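Local coordinates for endoglucanase A (Clostridium longisporum, PDB 6Q1I), which hydrolyses internal beta-1,4-glucosidic linkages in barley beta-glucan, lichenan and carboxymethylcellulose, acts on xylan too, and prefers the longer cellooligosaccharides, this chain being its glycoside hydrolase family 5 catalytic domain, at residues Met218-Val223 and Thr272-Val278; Asn66-Lys70 and Lys346-Ile350; Val96-Asp101 and Ala145-Tyr149. One frame throughout, in Å; residues are numbered along the deposited sequence.

Contact 1 (Met218-Val223 and Thr272-Val278); sequences MNDFKV and TFKSKGV
Lys276 supplies the hydrogen bonds between the segments. Its NZ lies 2.8 Å from Asn219 O and equally far from Phe221 O, so one ammonium group grips two backbone carbonyls of the turn. It meets Phe221 O in the carbonyl plane, with a C=O...N angle of 148°. It meets Asn219 O from above the plane, 49° out of it. The aliphatic chain is extended until a bend at chi4 turns NZ onto the two oxygens. On the way, CE passes Met218 O. A water joins the side chains further along, giving a proton to Asn219 OD1 and one to Thr272 OG1, which is also bonded to Ser268 O.

The aromatic contact is T-shaped. Phe273 presents its edge to a face of Phe221, the planes at 88°, and Phe273 CE1 comes 3.8 Å from Phe221 CD2. Lys276 CD sits at the edge of the Phe221 ring. These rings fill the layer between helix and barrel in the TIM-barrel fold. Both touch Ala231 of strand 229-234 and Thr208 of strand 204-208.

A Met-aromatic contact meets Phe273 at CE2 and CZ. Met218 SD approaches the ring obliquely, 3.6 Å from Phe273 CE2, while Met218 CE bends toward Thr272 OG1.

Apolar branches meet beyond the helix end. Helix 256-275 closes in a Schellman motif at Gly277, and the chain turns toward strand 280-285. There Val223 and Val278 meet tip to tip, with Val223 CG1 3.7 Å from Val278 CG1.

Contact 2 (Asn66-Lys70 and Lys346-Ile350); sequences NAGFK and KDALI
Ala67 meets helix 343-356 through both its side chain and its carbonyl. Its CB points at the helix and lies 4.3 Å from Lys346 CD, a contact with the aliphatic part of the lysine. The lysine chain folds at chi2 and chi3, and its NZ turns back to Asp347 in a salt bridge, 2.7 Å from Asp347 OD1 on the syn side. Lys346 also makes a cation-pi contact with Trp340, whose side chain touches Ala67. The carbonyl oxygen of Ala67 rests among the carbons of Ile350, nearest to CG1 at 3.3 Å. No hydrogen bond crosses between the segments.

Gly68 follows with positive phi (116°) and forms the Schellman motif that ends helix 58-67. Its backbone passes close to Ile350, with Gly68 C 3.7 Å from Ile350 CD1. The turn leads straight into strand 71-74, the second of the eight parallel strands of the TIM barrel. The facing helix 343-356 follows the eighth strand, so the contact lies where the barrel closes, and Phe69 and Ile350 both touch Val23 on the first strand.

Phe69 adds the aromatic packing. Ile350 CD1 sits over the centre of one ring face, 4.0 Å from the centroid and 5° off the normal, a CH-pi contact. Leu349 CD1 comes to the ring edge instead, 4.0 Å from Phe69 CZ. Lys346 CG approaches obliquely from the same helix. Phe69 also meets the ring of Trp25, and Leu349 goes on to touch Ala300 and Val304 of helix 293-309.

Contact 3 (Val96-Asp101 and Ala145-Tyr149); sequences VKEVVD and AFKDY
Tyr149 and Asp101 share a short hydrogen bond, with Tyr149 OH giving its proton to Asp101 OD1 at 2.6 Å. The contact joins helix 90-105, which precedes strand 109-113, to the turn between helix 128-145 and strand 153-156 of the TIM barrel. The carboxylate and the phenol ring are nearly coplanar, 12° apart. OD1 lies at the ring edge, and the hydroxyl meets it on the syn side.

Lys97 makes the second polar bond. Its NZ donates to Ala145 O at 2.9 Å, tilted 25° from the carbonyl plane. With CG anti to the backbone N (chi1 179°), the chain is laid along the rings, and it bends at chi3 on its way to Ala145 O. Lys97 CE lies over a face of Phe146, and Lys97 CG is 3.3 Å from Tyr149 OH.

Two valines pack on the rings. Val100 CG1 touches both, 4.0 Å from Phe146 CE1 and 4.1 Å from Tyr149 CE2. Val96 CG1 reaches Phe146 CZ obliquely.

A second shell sets these groups. Phe146 is buried against Leu112, Leu153 and Phe155 on the barrel strands. A type I turn from Phe146 to Tyr149 brings the two rings together. Asn198 ND2 and Arg202 NH2 hydrogen-bond to Tyr149 O. Within the turn, Phe146 CD1 sits 3.7 Å above the plane of the Tyr149 ring, offset toward its rim.

How the contacts relate
All three contacts lie in the helical layer around one barrel, each partly buried, their centres about 17 or 18 Å from the centre of the chain. They use different helices and do not touch; contacts 2 and 3 come nearest, with about 11 Å between nearest atoms. Contact 2 lies where strands 23-27 and 314-318 close the barrel, and encloses the other two along the chain. Contacts 1 and 3 each join elements that follow one another round the barrel. A lysine binds two backbone carbonyls in contact 1 and one in contact 3, with phenylalanine packing inward on strands. Contact 3 adds a tyrosine-carboxylate bond. No hydrogen bond crosses contact 2, and its salt bridge stays within one helix. Contacts 1 and 2 both include Schellman helix ends.

Contact 1 (Met218-Val223 and Thr272-Val278)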
ATOM      1  N   MET A 218       7.328  14.677  -0.940  1.00 10.20           N
ATOM      2  CA  MET A 218       6.259  15.027  -1.869  1.00 11.38           C
ATOM      3  C   MET A 218       6.761  15.982  -2.939  1.00 10.63           C
ATOM      4  O   MET A 218       6.454  15.823  -4.125  1.00 10.99           O
ATOM      5  CB  MET A 218       5.105  15.706  -1.139  1.00 13.91           C
ATOM      6  CG  MET A 218       4.182  14.825  -0.380  1.00 14.61           C
ATOM      7  SD  MET A 218       2.600  15.689  -0.184  1.00 15.37           S
ATOM      8  CE  MET A 218       3.084  17.057   0.851  1.00 13.90           C
ATOM      9  N   ASN A 219       7.473  17.029  -2.527  1.00 10.17           N
ATOM     10  CA  ASN A 219       7.854  18.050  -3.491  1.00 12.16           C
ATOM     11  C   ASN A 219       8.717  17.478  -4.599  1.00 11.76           C
ATOM     12  O   ASN A 219       8.593  17.912  -5.752  1.00 12.46           O
ATOM     13  CB  ASN A 219       8.555  19.214  -2.805  1.00 13.44           C
ATOM     14  CG  ASN A 219       7.604  20.069  -1.994  1.00 15.52           C
ATOM     15  OD1 ASN A 219       6.383  19.983  -2.140  1.00 17.88           O
ATOM     16  ND2 ASN A 219       8.163  20.914  -1.143  1.00 16.74           N
ATOM     17  N   ASP A 220       9.565  16.494  -4.291  1.00 10.60           N
ATOM     18  CA  ASP A 220      10.458  15.922  -5.293  1.00 11.39           C
ATOM     19  C   ASP A 220       9.808  14.817  -6.120  1.00 11.61           C
ATOM     20  O   ASP A 220      10.454  14.292  -7.028  1.00 13.35           O
ATOM     21  CB  ASP A 220      11.756  15.413  -4.651  1.00 12.30           C
ATOM     22  CG  ASP A 220      12.841  16.477  -4.581  1.00 15.82           C
ATOM     23  OD1 ASP A 220      12.651  17.585  -5.128  1.00 17.42           O
ATOM     24  OD2 ASP A 220      13.897  16.195  -3.984  1.00 18.32           O
ATOM     25  N   PHE A 221       8.551  14.478  -5.855  1.00 11.57           N
ATOM     26  CA  PHE A 221       7.852  13.479  -6.651  1.00 11.34           C
ATOM     27  C   PHE A 221       7.721  13.960  -8.089  1.00 11.73           C
ATOM     28  O   PHE A 221       7.224  15.060  -8.344  1.00 12.80           O
ATOM     29  CB  PHE A 221       6.460  13.259  -6.053  1.00 11.63           C
ATOM     30  CG  PHE A 221       5.639  12.204  -6.749  1.00 10.61           C
ATOM     31  CD1 PHE A 221       5.788  10.871  -6.431  1.00 11.82           C
ATOM     32  CD2 PHE A 221       4.687  12.549  -7.695  1.00 12.63           C
ATOM     33  CE1 PHE A 221       5.020   9.901  -7.058  1.00 11.38           C
ATOM     34  CE2 PHE A 221       3.918  11.587  -8.315  1.00 13.58           C
ATOM     35  CZ  PHE A 221       4.081  10.266  -7.994  1.00 12.02           C
ATOM     36  N   LYS A 222       8.127  13.122  -9.037  1.00 11.15           N
ATOM     37  CA  LYS A 222       8.059  13.460 -10.451  1.00 11.50           C
ATOM     38  C   LYS A 222       7.036  12.570 -11.139  1.00 12.54           C
ATOM     39  O   LYS A 222       7.107  11.344 -11.034  1.00 15.10           O
ATOM     40  CB  LYS A 222       9.424  13.307 -11.131  1.00 14.94           C
ATOM     41  CG  LYS A 222       9.450  13.827 -12.563  1.00 21.51           C
ATOM     42  CD  LYS A 222      10.845  13.800 -13.150  1.00 29.38           C
ATOM     43  CE  LYS A 222      10.847  14.334 -14.582  1.00 33.79           C
ATOM     44  NZ  LYS A 222      12.162  14.143 -15.265  1.00 37.03           N
ATOM     45  N   VAL A 223       6.104  13.193 -11.852  1.00 12.31           N
ATOM     46  CA  VAL A 223       5.092  12.477 -12.626  1.00 13.22           C
ATOM     47  C   VAL A 223       5.665  12.224 -14.017  1.00 13.64           C
ATOM     48  O   VAL A 223       5.997  13.190 -14.721  1.00 13.70           O
ATOM     49  CB  VAL A 223       3.798  13.297 -12.719  1.00 15.16           C
ATOM     50  CG1 VAL A 223       2.721  12.526 -13.481  1.00 17.77           C
ATOM     51  CG2 VAL A 223       3.304  13.694 -11.327  1.00 17.71           C
ATOM     52  N   THR A 272      -0.830  19.346  -2.980  1.00 11.34           N
ATOM     53  CA  THR A 272       0.477  19.190  -3.602  1.00 10.92           C
ATOM     54  C   THR A 272       0.376  18.298  -4.828  1.00 10.50           C
ATOM     55  O   THR A 272       0.885  18.639  -5.901  1.00 11.34           O
ATOM     56  CB  THR A 272       1.501  18.620  -2.618  1.00 11.50           C
ATOM     57  OG1 THR A 272       1.655  19.497  -1.499  1.00 12.07           O
ATOM     58  CG2 THR A 272       2.849  18.466  -3.308  1.00 12.21           C
ATOM     59  N   PHE A 273      -0.272  17.144  -4.696  1.00 10.06           N
ATOM     60  CA  PHE A 273      -0.355  16.251  -5.847  1.00  9.83           C
ATOM     61  C   PHE A 273      -1.265  16.812  -6.935  1.00 10.95           C
ATOM     62  O   PHE A 273      -0.954  16.655  -8.119  1.00 12.08           O
ATOM     63  CB  PHE A 273      -0.689  14.827  -5.396  1.00  9.47           C
ATOM     64  CG  PHE A 273       0.438  14.189  -4.629  1.00  9.31           C
ATOM     65  CD1 PHE A 273       1.651  13.932  -5.259  1.00  9.95           C
ATOM     66  CD2 PHE A 273       0.308  13.873  -3.288  1.00  8.33           C
ATOM     67  CE1 PHE A 273       2.706  13.369  -4.567  1.00 11.35           C
ATOM     68  CE2 PHE A 273       1.362  13.304  -2.594  1.00  9.41           C
ATOM     69  CZ  PHE A 273       2.554  13.058  -3.226  1.00  9.77           C
ATOM     70  N   LYS A 274      -2.344  17.516  -6.574  1.00 11.34           N
ATOM     71  CA  LYS A 274      -3.161  18.182  -7.586  1.00 13.33           C
ATOM     72  C   LYS A 274      -2.352  19.213  -8.358  1.00 13.88           C
ATOM     73  O   LYS A 274      -2.487  19.330  -9.584  1.00 14.29           O
ATOM     74  CB  LYS A 274      -4.384  18.829  -6.937  1.00 17.73           C
ATOM     75  CG  LYS A 274      -5.599  17.914  -6.870  1.00 25.68           C
ATOM     76  CD  LYS A 274      -6.867  18.675  -6.497  1.00 30.70           C
ATOM     77  CE  LYS A 274      -8.113  17.845  -6.772  1.00 33.95           C
ATOM     78  NZ  LYS A 274      -8.419  17.768  -8.229  1.00 36.46           N
ATOM     79  N   SER A 275      -1.498  19.968  -7.662  1.00 13.43           N
ATOM     80  CA  SER A 275      -0.677  20.967  -8.337  1.00 13.43           C
ATOM     81  C   SER A 275       0.326  20.326  -9.288  1.00 13.37           C
ATOM     82  O   SER A 275       0.825  21.012 -10.188  1.00 15.88           O
ATOM     83  CB  SER A 275       0.034  21.875  -7.324  1.00 14.55           C
ATOM     84  OG  SER A 275       1.156  21.252  -6.721  1.00 15.46           O
ATOM     85  N   LYS A 276       0.596  19.024  -9.119  1.00 13.31           N
ATOM     86  CA  LYS A 276       1.397  18.213 -10.027  1.00 13.06           C
ATOM     87  C   LYS A 276       0.569  17.441 -11.052  1.00 14.80           C
ATOM     88  O   LYS A 276       1.144  16.722 -11.873  1.00 16.57           O
ATOM     89  CB  LYS A 276       2.240  17.217  -9.218  1.00 14.11           C
ATOM     90  CG  LYS A 276       3.319  17.875  -8.381  1.00 13.81           C
ATOM     91  CD  LYS A 276       3.997  16.880  -7.438  1.00 14.20           C
ATOM     92  CE  LYS A 276       5.093  17.534  -6.623  1.00 14.11           C
ATOM     93  NZ  LYS A 276       6.356  17.573  -7.399  1.00 13.80           N
ATOM     94  N   GLY A 277      -0.752  17.564 -11.025  1.00 12.80           N
ATOM     95  CA  GLY A 277      -1.608  16.950 -12.019  1.00 13.33           C
ATOM     96  C   GLY A 277      -2.063  15.530 -11.744  1.00 13.13           C
ATOM     97  O   GLY A 277      -2.580  14.884 -12.665  1.00 14.68           O
ATOM     98  N   VAL A 278      -1.903  15.022 -10.521  1.00 11.17           N
ATOM     99  CA  VAL A 278      -2.284  13.643 -10.221  1.00  9.96           C
ATOM    100  C   VAL A 278      -3.127  13.520  -8.959  1.00  9.46           C
ATOM    101  O   VAL A 278      -2.982  14.318  -8.020  1.00  9.77           O
ATOM    102  CB  VAL A 278      -1.056  12.711 -10.111  1.00 10.86           C
ATOM    103  CG1 VAL A 278      -0.334  12.628 -11.441  1.00 12.57           C
ATOM    104  CG2 VAL A 278      -0.125  13.113  -8.966  1.00 11.31           C
TER
HETATM  105  O   HOH W   1       3.962  20.544  -0.386  1.00 25.72           O

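Contact 2 (Asn66-Lys70 and Lys346-Ile350)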
ATOM      1  N   ASN A  66     -18.030  -7.381   2.688  1.00 12.12           N
ATOM      2  CA  ASN A  66     -19.346  -7.228   3.297  1.00 12.98           C
ATOM      3  C   ASN A  66     -19.357  -6.206   4.427  1.00 14.04           C
ATOM      4  O   ASN A  66     -20.427  -5.703   4.779  1.00 15.24           O
ATOM      5  CB  ASN A  66     -19.848  -8.587   3.771  1.00 14.96           C
ATOM      6  CG  ASN A  66     -20.204  -9.501   2.616  1.00 19.44           C
ATOM      7  OD1 ASN A  66     -20.562  -9.040   1.532  1.00 21.73           O
ATOM      8  ND2 ASN A  66     -20.096 -10.800   2.835  1.00 21.39           N
ATOM      9  N   ALA A  67     -18.203  -5.869   4.995  1.00 12.48           N
ATOM     10  CA  ALA A  67     -18.158  -4.821   6.002  1.00 12.43           C
ATOM     11  C   ALA A  67     -18.292  -3.435   5.391  1.00 12.90           C
ATOM     12  O   ALA A  67     -18.637  -2.493   6.107  1.00 14.79           O
ATOM     13  CB  ALA A  67     -16.850  -4.910   6.790  1.00 13.15           C
ATOM     14  N   GLY A  68     -18.015  -3.284   4.097  1.00 11.20           N
ATOM     15  CA  GLY A  68     -18.157  -2.005   3.425  1.00 11.09           C
ATOM     16  C   GLY A  68     -16.874  -1.414   2.883  1.00  9.48           C
ATOM     17  O   GLY A  68     -16.917  -0.310   2.322  1.00 11.49           O
ATOM     18  N   PHE A  69     -15.727  -2.070   3.036  1.00  9.61           N
ATOM     19  CA  PHE A  69     -14.517  -1.628   2.355  1.00  9.30           C
ATOM     20  C   PHE A  69     -14.697  -1.806   0.851  1.00  9.68           C
ATOM     21  O   PHE A  69     -15.288  -2.790   0.398  1.00 12.20           O
ATOM     22  CB  PHE A  69     -13.328  -2.466   2.827  1.00  8.95           C
ATOM     23  CG  PHE A  69     -12.990  -2.285   4.290  1.00  8.40           C
ATOM     24  CD1 PHE A  69     -13.484  -3.149   5.251  1.00  9.62           C
ATOM     25  CD2 PHE A  69     -12.159  -1.261   4.699  1.00  8.83           C
ATOM     26  CE1 PHE A  69     -13.178  -2.983   6.578  1.00 10.29           C
ATOM     27  CE2 PHE A  69     -11.843  -1.096   6.031  1.00 10.42           C
ATOM     28  CZ  PHE A  69     -12.359  -1.956   6.975  1.00 10.27           C
ATOM     29  N   LYS A  70     -14.162  -0.866   0.066  1.00  8.94           N
ATOM     30  CA  LYS A  70     -14.303  -0.924  -1.384  1.00  8.95           C
ATOM     31  C   LYS A  70     -13.021  -1.293  -2.110  1.00  8.49           C
ATOM     32  O   LYS A  70     -13.073  -1.573  -3.315  1.00  9.66           O
ATOM     33  CB  LYS A  70     -14.857   0.402  -1.925  1.00 10.37           C
ATOM     34  CG  LYS A  70     -16.357   0.573  -1.655  1.00 12.62           C
ATOM     35  CD  LYS A  70     -16.910   1.833  -2.297  1.00 14.01           C
ATOM     36  CE  LYS A  70     -17.026   1.700  -3.811  1.00 16.91           C
ATOM     37  NZ  LYS A  70     -17.564   2.948  -4.438  1.00 19.03           N
ATOM     38  N   LYS A 346     -13.399  -0.975  13.213  1.00 11.30           N
ATOM     39  CA  LYS A 346     -13.998  -1.281  11.917  1.00 11.27           C
ATOM     40  C   LYS A 346     -15.248  -0.436  11.684  1.00 11.12           C
ATOM     41  O   LYS A 346     -15.427   0.152  10.613  1.00 11.68           O
ATOM     42  CB  LYS A 346     -14.304  -2.778  11.831  1.00 12.90           C
ATOM     43  CG  LYS A 346     -15.042  -3.223  10.579  1.00 14.46           C
ATOM     44  CD  LYS A 346     -16.573  -3.183  10.721  1.00 16.60           C
ATOM     45  CE  LYS A 346     -17.076  -4.194  11.742  1.00 19.62           C
ATOM     46  NZ  LYS A 346     -18.562  -4.248  11.800  1.00 22.01           N
ATOM     47  N   ASP A 347     -16.127  -0.365  12.686  1.00 11.93           N
ATOM     48  CA  ASP A 347     -17.357   0.404  12.537  1.00 11.76           C
ATOM     49  C   ASP A 347     -17.054   1.873  12.277  1.00 10.77           C
ATOM     50  O   ASP A 347     -17.738   2.518  11.480  1.00 11.82           O
ATOM     51  CB  ASP A 347     -18.233   0.267  13.786  1.00 14.07           C
ATOM     52  CG  ASP A 347     -18.934  -1.075  13.876  1.00 16.59           C
ATOM     53  OD1 ASP A 347     -18.983  -1.813  12.863  1.00 18.43           O
ATOM     54  OD2 ASP A 347     -19.436  -1.384  14.980  1.00 19.57           O
ATOM     55  N   ALA A 348     -16.026   2.413  12.942  1.00 10.86           N
ATOM     56  CA  ALA A 348     -15.658   3.815  12.759  1.00 11.12           C
ATOM     57  C   ALA A 348     -15.129   4.086  11.353  1.00 10.82           C
ATOM     58  O   ALA A 348     -15.424   5.134  10.763  1.00 11.06           O
ATOM     59  CB  ALA A 348     -14.623   4.214  13.809  1.00 11.76           C
ATOM     60  N   LEU A 349     -14.341   3.159  10.803  1.00  9.98           N
ATOM     61  CA  LEU A 349     -13.831   3.319   9.444  1.00  9.50           C
ATOM     62  C   LEU A 349     -14.972   3.395   8.441  1.00  9.98           C
ATOM     63  O   LEU A 349     -14.985   4.257   7.552  1.00 10.28           O
ATOM     64  CB  LEU A 349     -12.912   2.147   9.109  1.00  9.45           C
ATOM     65  CG  LEU A 349     -11.564   2.090   9.821  1.00  8.97           C
ATOM     66  CD1 LEU A 349     -10.899   0.737   9.595  1.00 10.85           C
ATOM     67  CD2 LEU A 349     -10.643   3.207   9.360  1.00  9.77           C
ATOM     68  N   ILE A 350     -15.929   2.475   8.552  1.00 10.22           N
ATOM     69  CA  ILE A 350     -17.029   2.433   7.601  1.00 10.89           C
ATOM     70  C   ILE A 350     -17.940   3.636   7.809  1.00 11.39           C
ATOM     71  O   ILE A 350     -18.449   4.217   6.846  1.00 12.47           O
ATOM     72  CB  ILE A 350     -17.779   1.089   7.707  1.00 12.16           C
ATOM     73  CG1 ILE A 350     -16.828  -0.106   7.495  1.00 11.91           C
ATOM     74  CG2 ILE A 350     -18.944   1.051   6.718  1.00 13.22           C
ATOM     75  CD1 ILE A 350     -16.042  -0.060   6.199  1.00 12.78           C
TER

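Contact 3 (Val96-Asp101 and Ala145-Tyr149)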
ATOM      1  N   VAL A  96      -0.686 -15.665  -6.264  1.00  8.62           N
ATOM      2  CA  VAL A  96      -1.031 -14.247  -6.223  1.00  9.32           C
ATOM      3  C   VAL A  96      -2.306 -14.003  -7.022  1.00  8.67           C
ATOM      4  O   VAL A  96      -3.220 -13.308  -6.569  1.00  8.75           O
ATOM      5  CB  VAL A  96       0.135 -13.379  -6.729  1.00  9.01           C
ATOM      6  CG1 VAL A  96      -0.272 -11.915  -6.752  1.00 10.20           C
ATOM      7  CG2 VAL A  96       1.405 -13.557  -5.870  1.00  9.47           C
ATOM      8  N   LYS A  97      -2.389 -14.599  -8.220  1.00  8.82           N
ATOM      9  CA  LYS A  97      -3.567 -14.426  -9.062  1.00  9.56           C
ATOM     10  C   LYS A  97      -4.830 -14.941  -8.380  1.00  9.22           C
ATOM     11  O   LYS A  97      -5.895 -14.328  -8.501  1.00  9.90           O
ATOM     12  CB  LYS A  97      -3.352 -15.124 -10.407  1.00 10.73           C
ATOM     13  CG  LYS A  97      -4.534 -15.021 -11.339  1.00 12.86           C
ATOM     14  CD  LYS A  97      -4.212 -15.490 -12.742  1.00 16.02           C
ATOM     15  CE  LYS A  97      -3.449 -14.420 -13.510  1.00 18.17           C
ATOM     16  NZ  LYS A  97      -3.297 -14.768 -14.954  1.00 20.78           N
ATOM     17  N   GLU A  98      -4.749 -16.078  -7.685  1.00  9.33           N
ATOM     18  CA  GLU A  98      -5.936 -16.595  -7.011  1.00  9.93           C
ATOM     19  C   GLU A  98      -6.431 -15.627  -5.936  1.00  8.58           C
ATOM     20  O   GLU A  98      -7.643 -15.408  -5.797  1.00  9.04           O
ATOM     21  CB  GLU A  98      -5.661 -17.987  -6.436  1.00 11.14           C
ATOM     22  CG  GLU A  98      -6.881 -18.655  -5.761  1.00 13.60           C
ATOM     23  CD  GLU A  98      -7.913 -19.272  -6.725  1.00 18.12           C
ATOM     24  OE1 GLU A  98      -7.784 -19.137  -7.953  1.00 22.23           O
ATOM     25  OE2 GLU A  98      -8.875 -19.908  -6.236  1.00 19.05           O
ATOM     26  N   VAL A  99      -5.513 -15.030  -5.171  1.00  8.39           N
ATOM     27  CA  VAL A  99      -5.920 -14.075  -4.141  1.00  8.14           C
ATOM     28  C   VAL A  99      -6.478 -12.804  -4.774  1.00  8.08           C
ATOM     29  O   VAL A  99      -7.500 -12.270  -4.328  1.00  8.52           O
ATOM     30  CB  VAL A  99      -4.747 -13.788  -3.183  1.00  8.80           C
ATOM     31  CG1 VAL A  99      -5.107 -12.693  -2.201  1.00 10.52           C
ATOM     32  CG2 VAL A  99      -4.351 -15.062  -2.444  1.00 10.08           C
ATOM     33  N   VAL A 100      -5.839 -12.319  -5.844  1.00  8.29           N
ATOM     34  CA  VAL A 100      -6.406 -11.206  -6.603  1.00  8.58           C
ATOM     35  C   VAL A 100      -7.818 -11.550  -7.072  1.00  8.81           C
ATOM     36  O   VAL A 100      -8.740 -10.734  -6.963  1.00  9.43           O
ATOM     37  CB  VAL A 100      -5.484 -10.841  -7.781  1.00  9.72           C
ATOM     38  CG1 VAL A 100      -6.206  -9.905  -8.779  1.00 11.07           C
ATOM     39  CG2 VAL A 100      -4.197 -10.206  -7.289  1.00 10.00           C
ATOM     40  N   ASP A 101      -8.017 -12.776  -7.572  1.00  9.00           N
ATOM     41  CA  ASP A 101      -9.336 -13.176  -8.063  1.00  9.24           C
ATOM     42  C   ASP A 101     -10.394 -13.192  -6.952  1.00  9.09           C
ATOM     43  O   ASP A 101     -11.557 -12.850  -7.206  1.00  9.63           O
ATOM     44  CB  ASP A 101      -9.266 -14.540  -8.758  1.00  9.74           C
ATOM     45  CG  ASP A 101      -8.653 -14.475 -10.160  1.00 10.58           C
ATOM     46  OD1 ASP A 101      -8.655 -13.399 -10.788  1.00 10.53           O
ATOM     47  OD2 ASP A 101      -8.183 -15.520 -10.651  1.00 11.93           O
ATOM     48  N   ALA A 145       1.011 -11.172 -16.708  1.00 11.32           N
ATOM     49  CA  ALA A 145       0.128 -12.115 -16.028  1.00 11.59           C
ATOM     50  C   ALA A 145      -1.255 -11.518 -15.798  1.00 10.74           C
ATOM     51  O   ALA A 145      -2.253 -12.243 -15.837  1.00 12.59           O
ATOM     52  CB  ALA A 145       0.741 -12.553 -14.697  1.00 12.42           C
ATOM     53  N   PHE A 146      -1.340 -10.201 -15.579  1.00 10.34           N
ATOM     54  CA  PHE A 146      -2.589  -9.527 -15.229  1.00 10.23           C
ATOM     55  C   PHE A 146      -3.108  -8.617 -16.341  1.00 10.96           C
ATOM     56  O   PHE A 146      -4.023  -7.823 -16.110  1.00 11.18           O
ATOM     57  CB  PHE A 146      -2.441  -8.774 -13.899  1.00 11.20           C
ATOM     58  CG  PHE A 146      -2.266  -9.697 -12.727  1.00  9.95           C
ATOM     59  CD1 PHE A 146      -3.364 -10.269 -12.116  1.00 11.04           C
ATOM     60  CD2 PHE A 146      -0.999 -10.035 -12.270  1.00 10.20           C
ATOM     61  CE1 PHE A 146      -3.201 -11.159 -11.046  1.00 11.63           C
ATOM     62  CE2 PHE A 146      -0.826 -10.921 -11.207  1.00 10.59           C
ATOM     63  CZ  PHE A 146      -1.931 -11.480 -10.595  1.00 11.32           C
ATOM     64  N   LYS A 147      -2.593  -8.781 -17.561  1.00 11.40           N
ATOM     65  CA  LYS A 147      -2.884  -7.841 -18.636  1.00 13.06           C
ATOM     66  C   LYS A 147      -4.376  -7.738 -18.935  1.00 13.08           C
ATOM     67  O   LYS A 147      -4.863  -6.661 -19.296  1.00 15.21           O
ATOM     68  CB  LYS A 147      -2.121  -8.254 -19.900  1.00 14.94           C
ATOM     69  CG  LYS A 147      -2.388  -7.380 -21.106  1.00 20.78           C
ATOM     70  CD  LYS A 147      -1.543  -7.786 -22.310  1.00 26.01           C
ATOM     71  CE  LYS A 147      -2.069  -7.115 -23.567  1.00 31.76           C
ATOM     72  NZ  LYS A 147      -1.124  -7.187 -24.716  1.00 35.24           N
ATOM     73  N   ASP A 148      -5.117  -8.840 -18.829  1.00 14.21           N
ATOM     74  CA  ASP A 148      -6.512  -8.851 -19.266  1.00 15.36           C
ATOM     75  C   ASP A 148      -7.498  -8.439 -18.178  1.00 13.22           C
ATOM     76  O   ASP A 148      -8.708  -8.413 -18.434  1.00 14.63           O
ATOM     77  CB  ASP A 148      -6.873 -10.228 -19.823  1.00 20.92           C
ATOM     78  CG  ASP A 148      -6.110 -10.551 -21.090  1.00 25.91           C
ATOM     79  OD1 ASP A 148      -5.800  -9.607 -21.850  1.00 28.35           O
ATOM     80  OD2 ASP A 148      -5.805 -11.736 -21.316  1.00 27.82           O
ATOM     81  N   TYR A 149      -7.017  -8.116 -16.984  1.00 11.59           N
ATOM     82  CA  TYR A 149      -7.895  -7.660 -15.916  1.00  9.91           C
ATOM     83  C   TYR A 149      -8.430  -6.264 -16.221  1.00 10.66           C
ATOM     84  O   TYR A 149      -7.749  -5.423 -16.821  1.00 11.30           O
ATOM     85  CB  TYR A 149      -7.129  -7.682 -14.585  1.00  9.88           C
ATOM     86  CG  TYR A 149      -7.023  -9.089 -14.042  1.00  9.62           C
ATOM     87  CD1 TYR A 149      -6.257 -10.048 -14.684  1.00 11.22           C
ATOM     88  CD2 TYR A 149      -7.734  -9.476 -12.922  1.00 10.46           C
ATOM     89  CE1 TYR A 149      -6.194 -11.344 -14.220  1.00 12.66           C
ATOM     90  CE2 TYR A 149      -7.681 -10.777 -12.450  1.00 10.60           C
ATOM     91  CZ  TYR A 149      -6.902 -11.707 -13.105  1.00 11.02           C
ATOM     92  OH  TYR A 149      -6.844 -13.009 -12.669  1.00 12.94           O
TER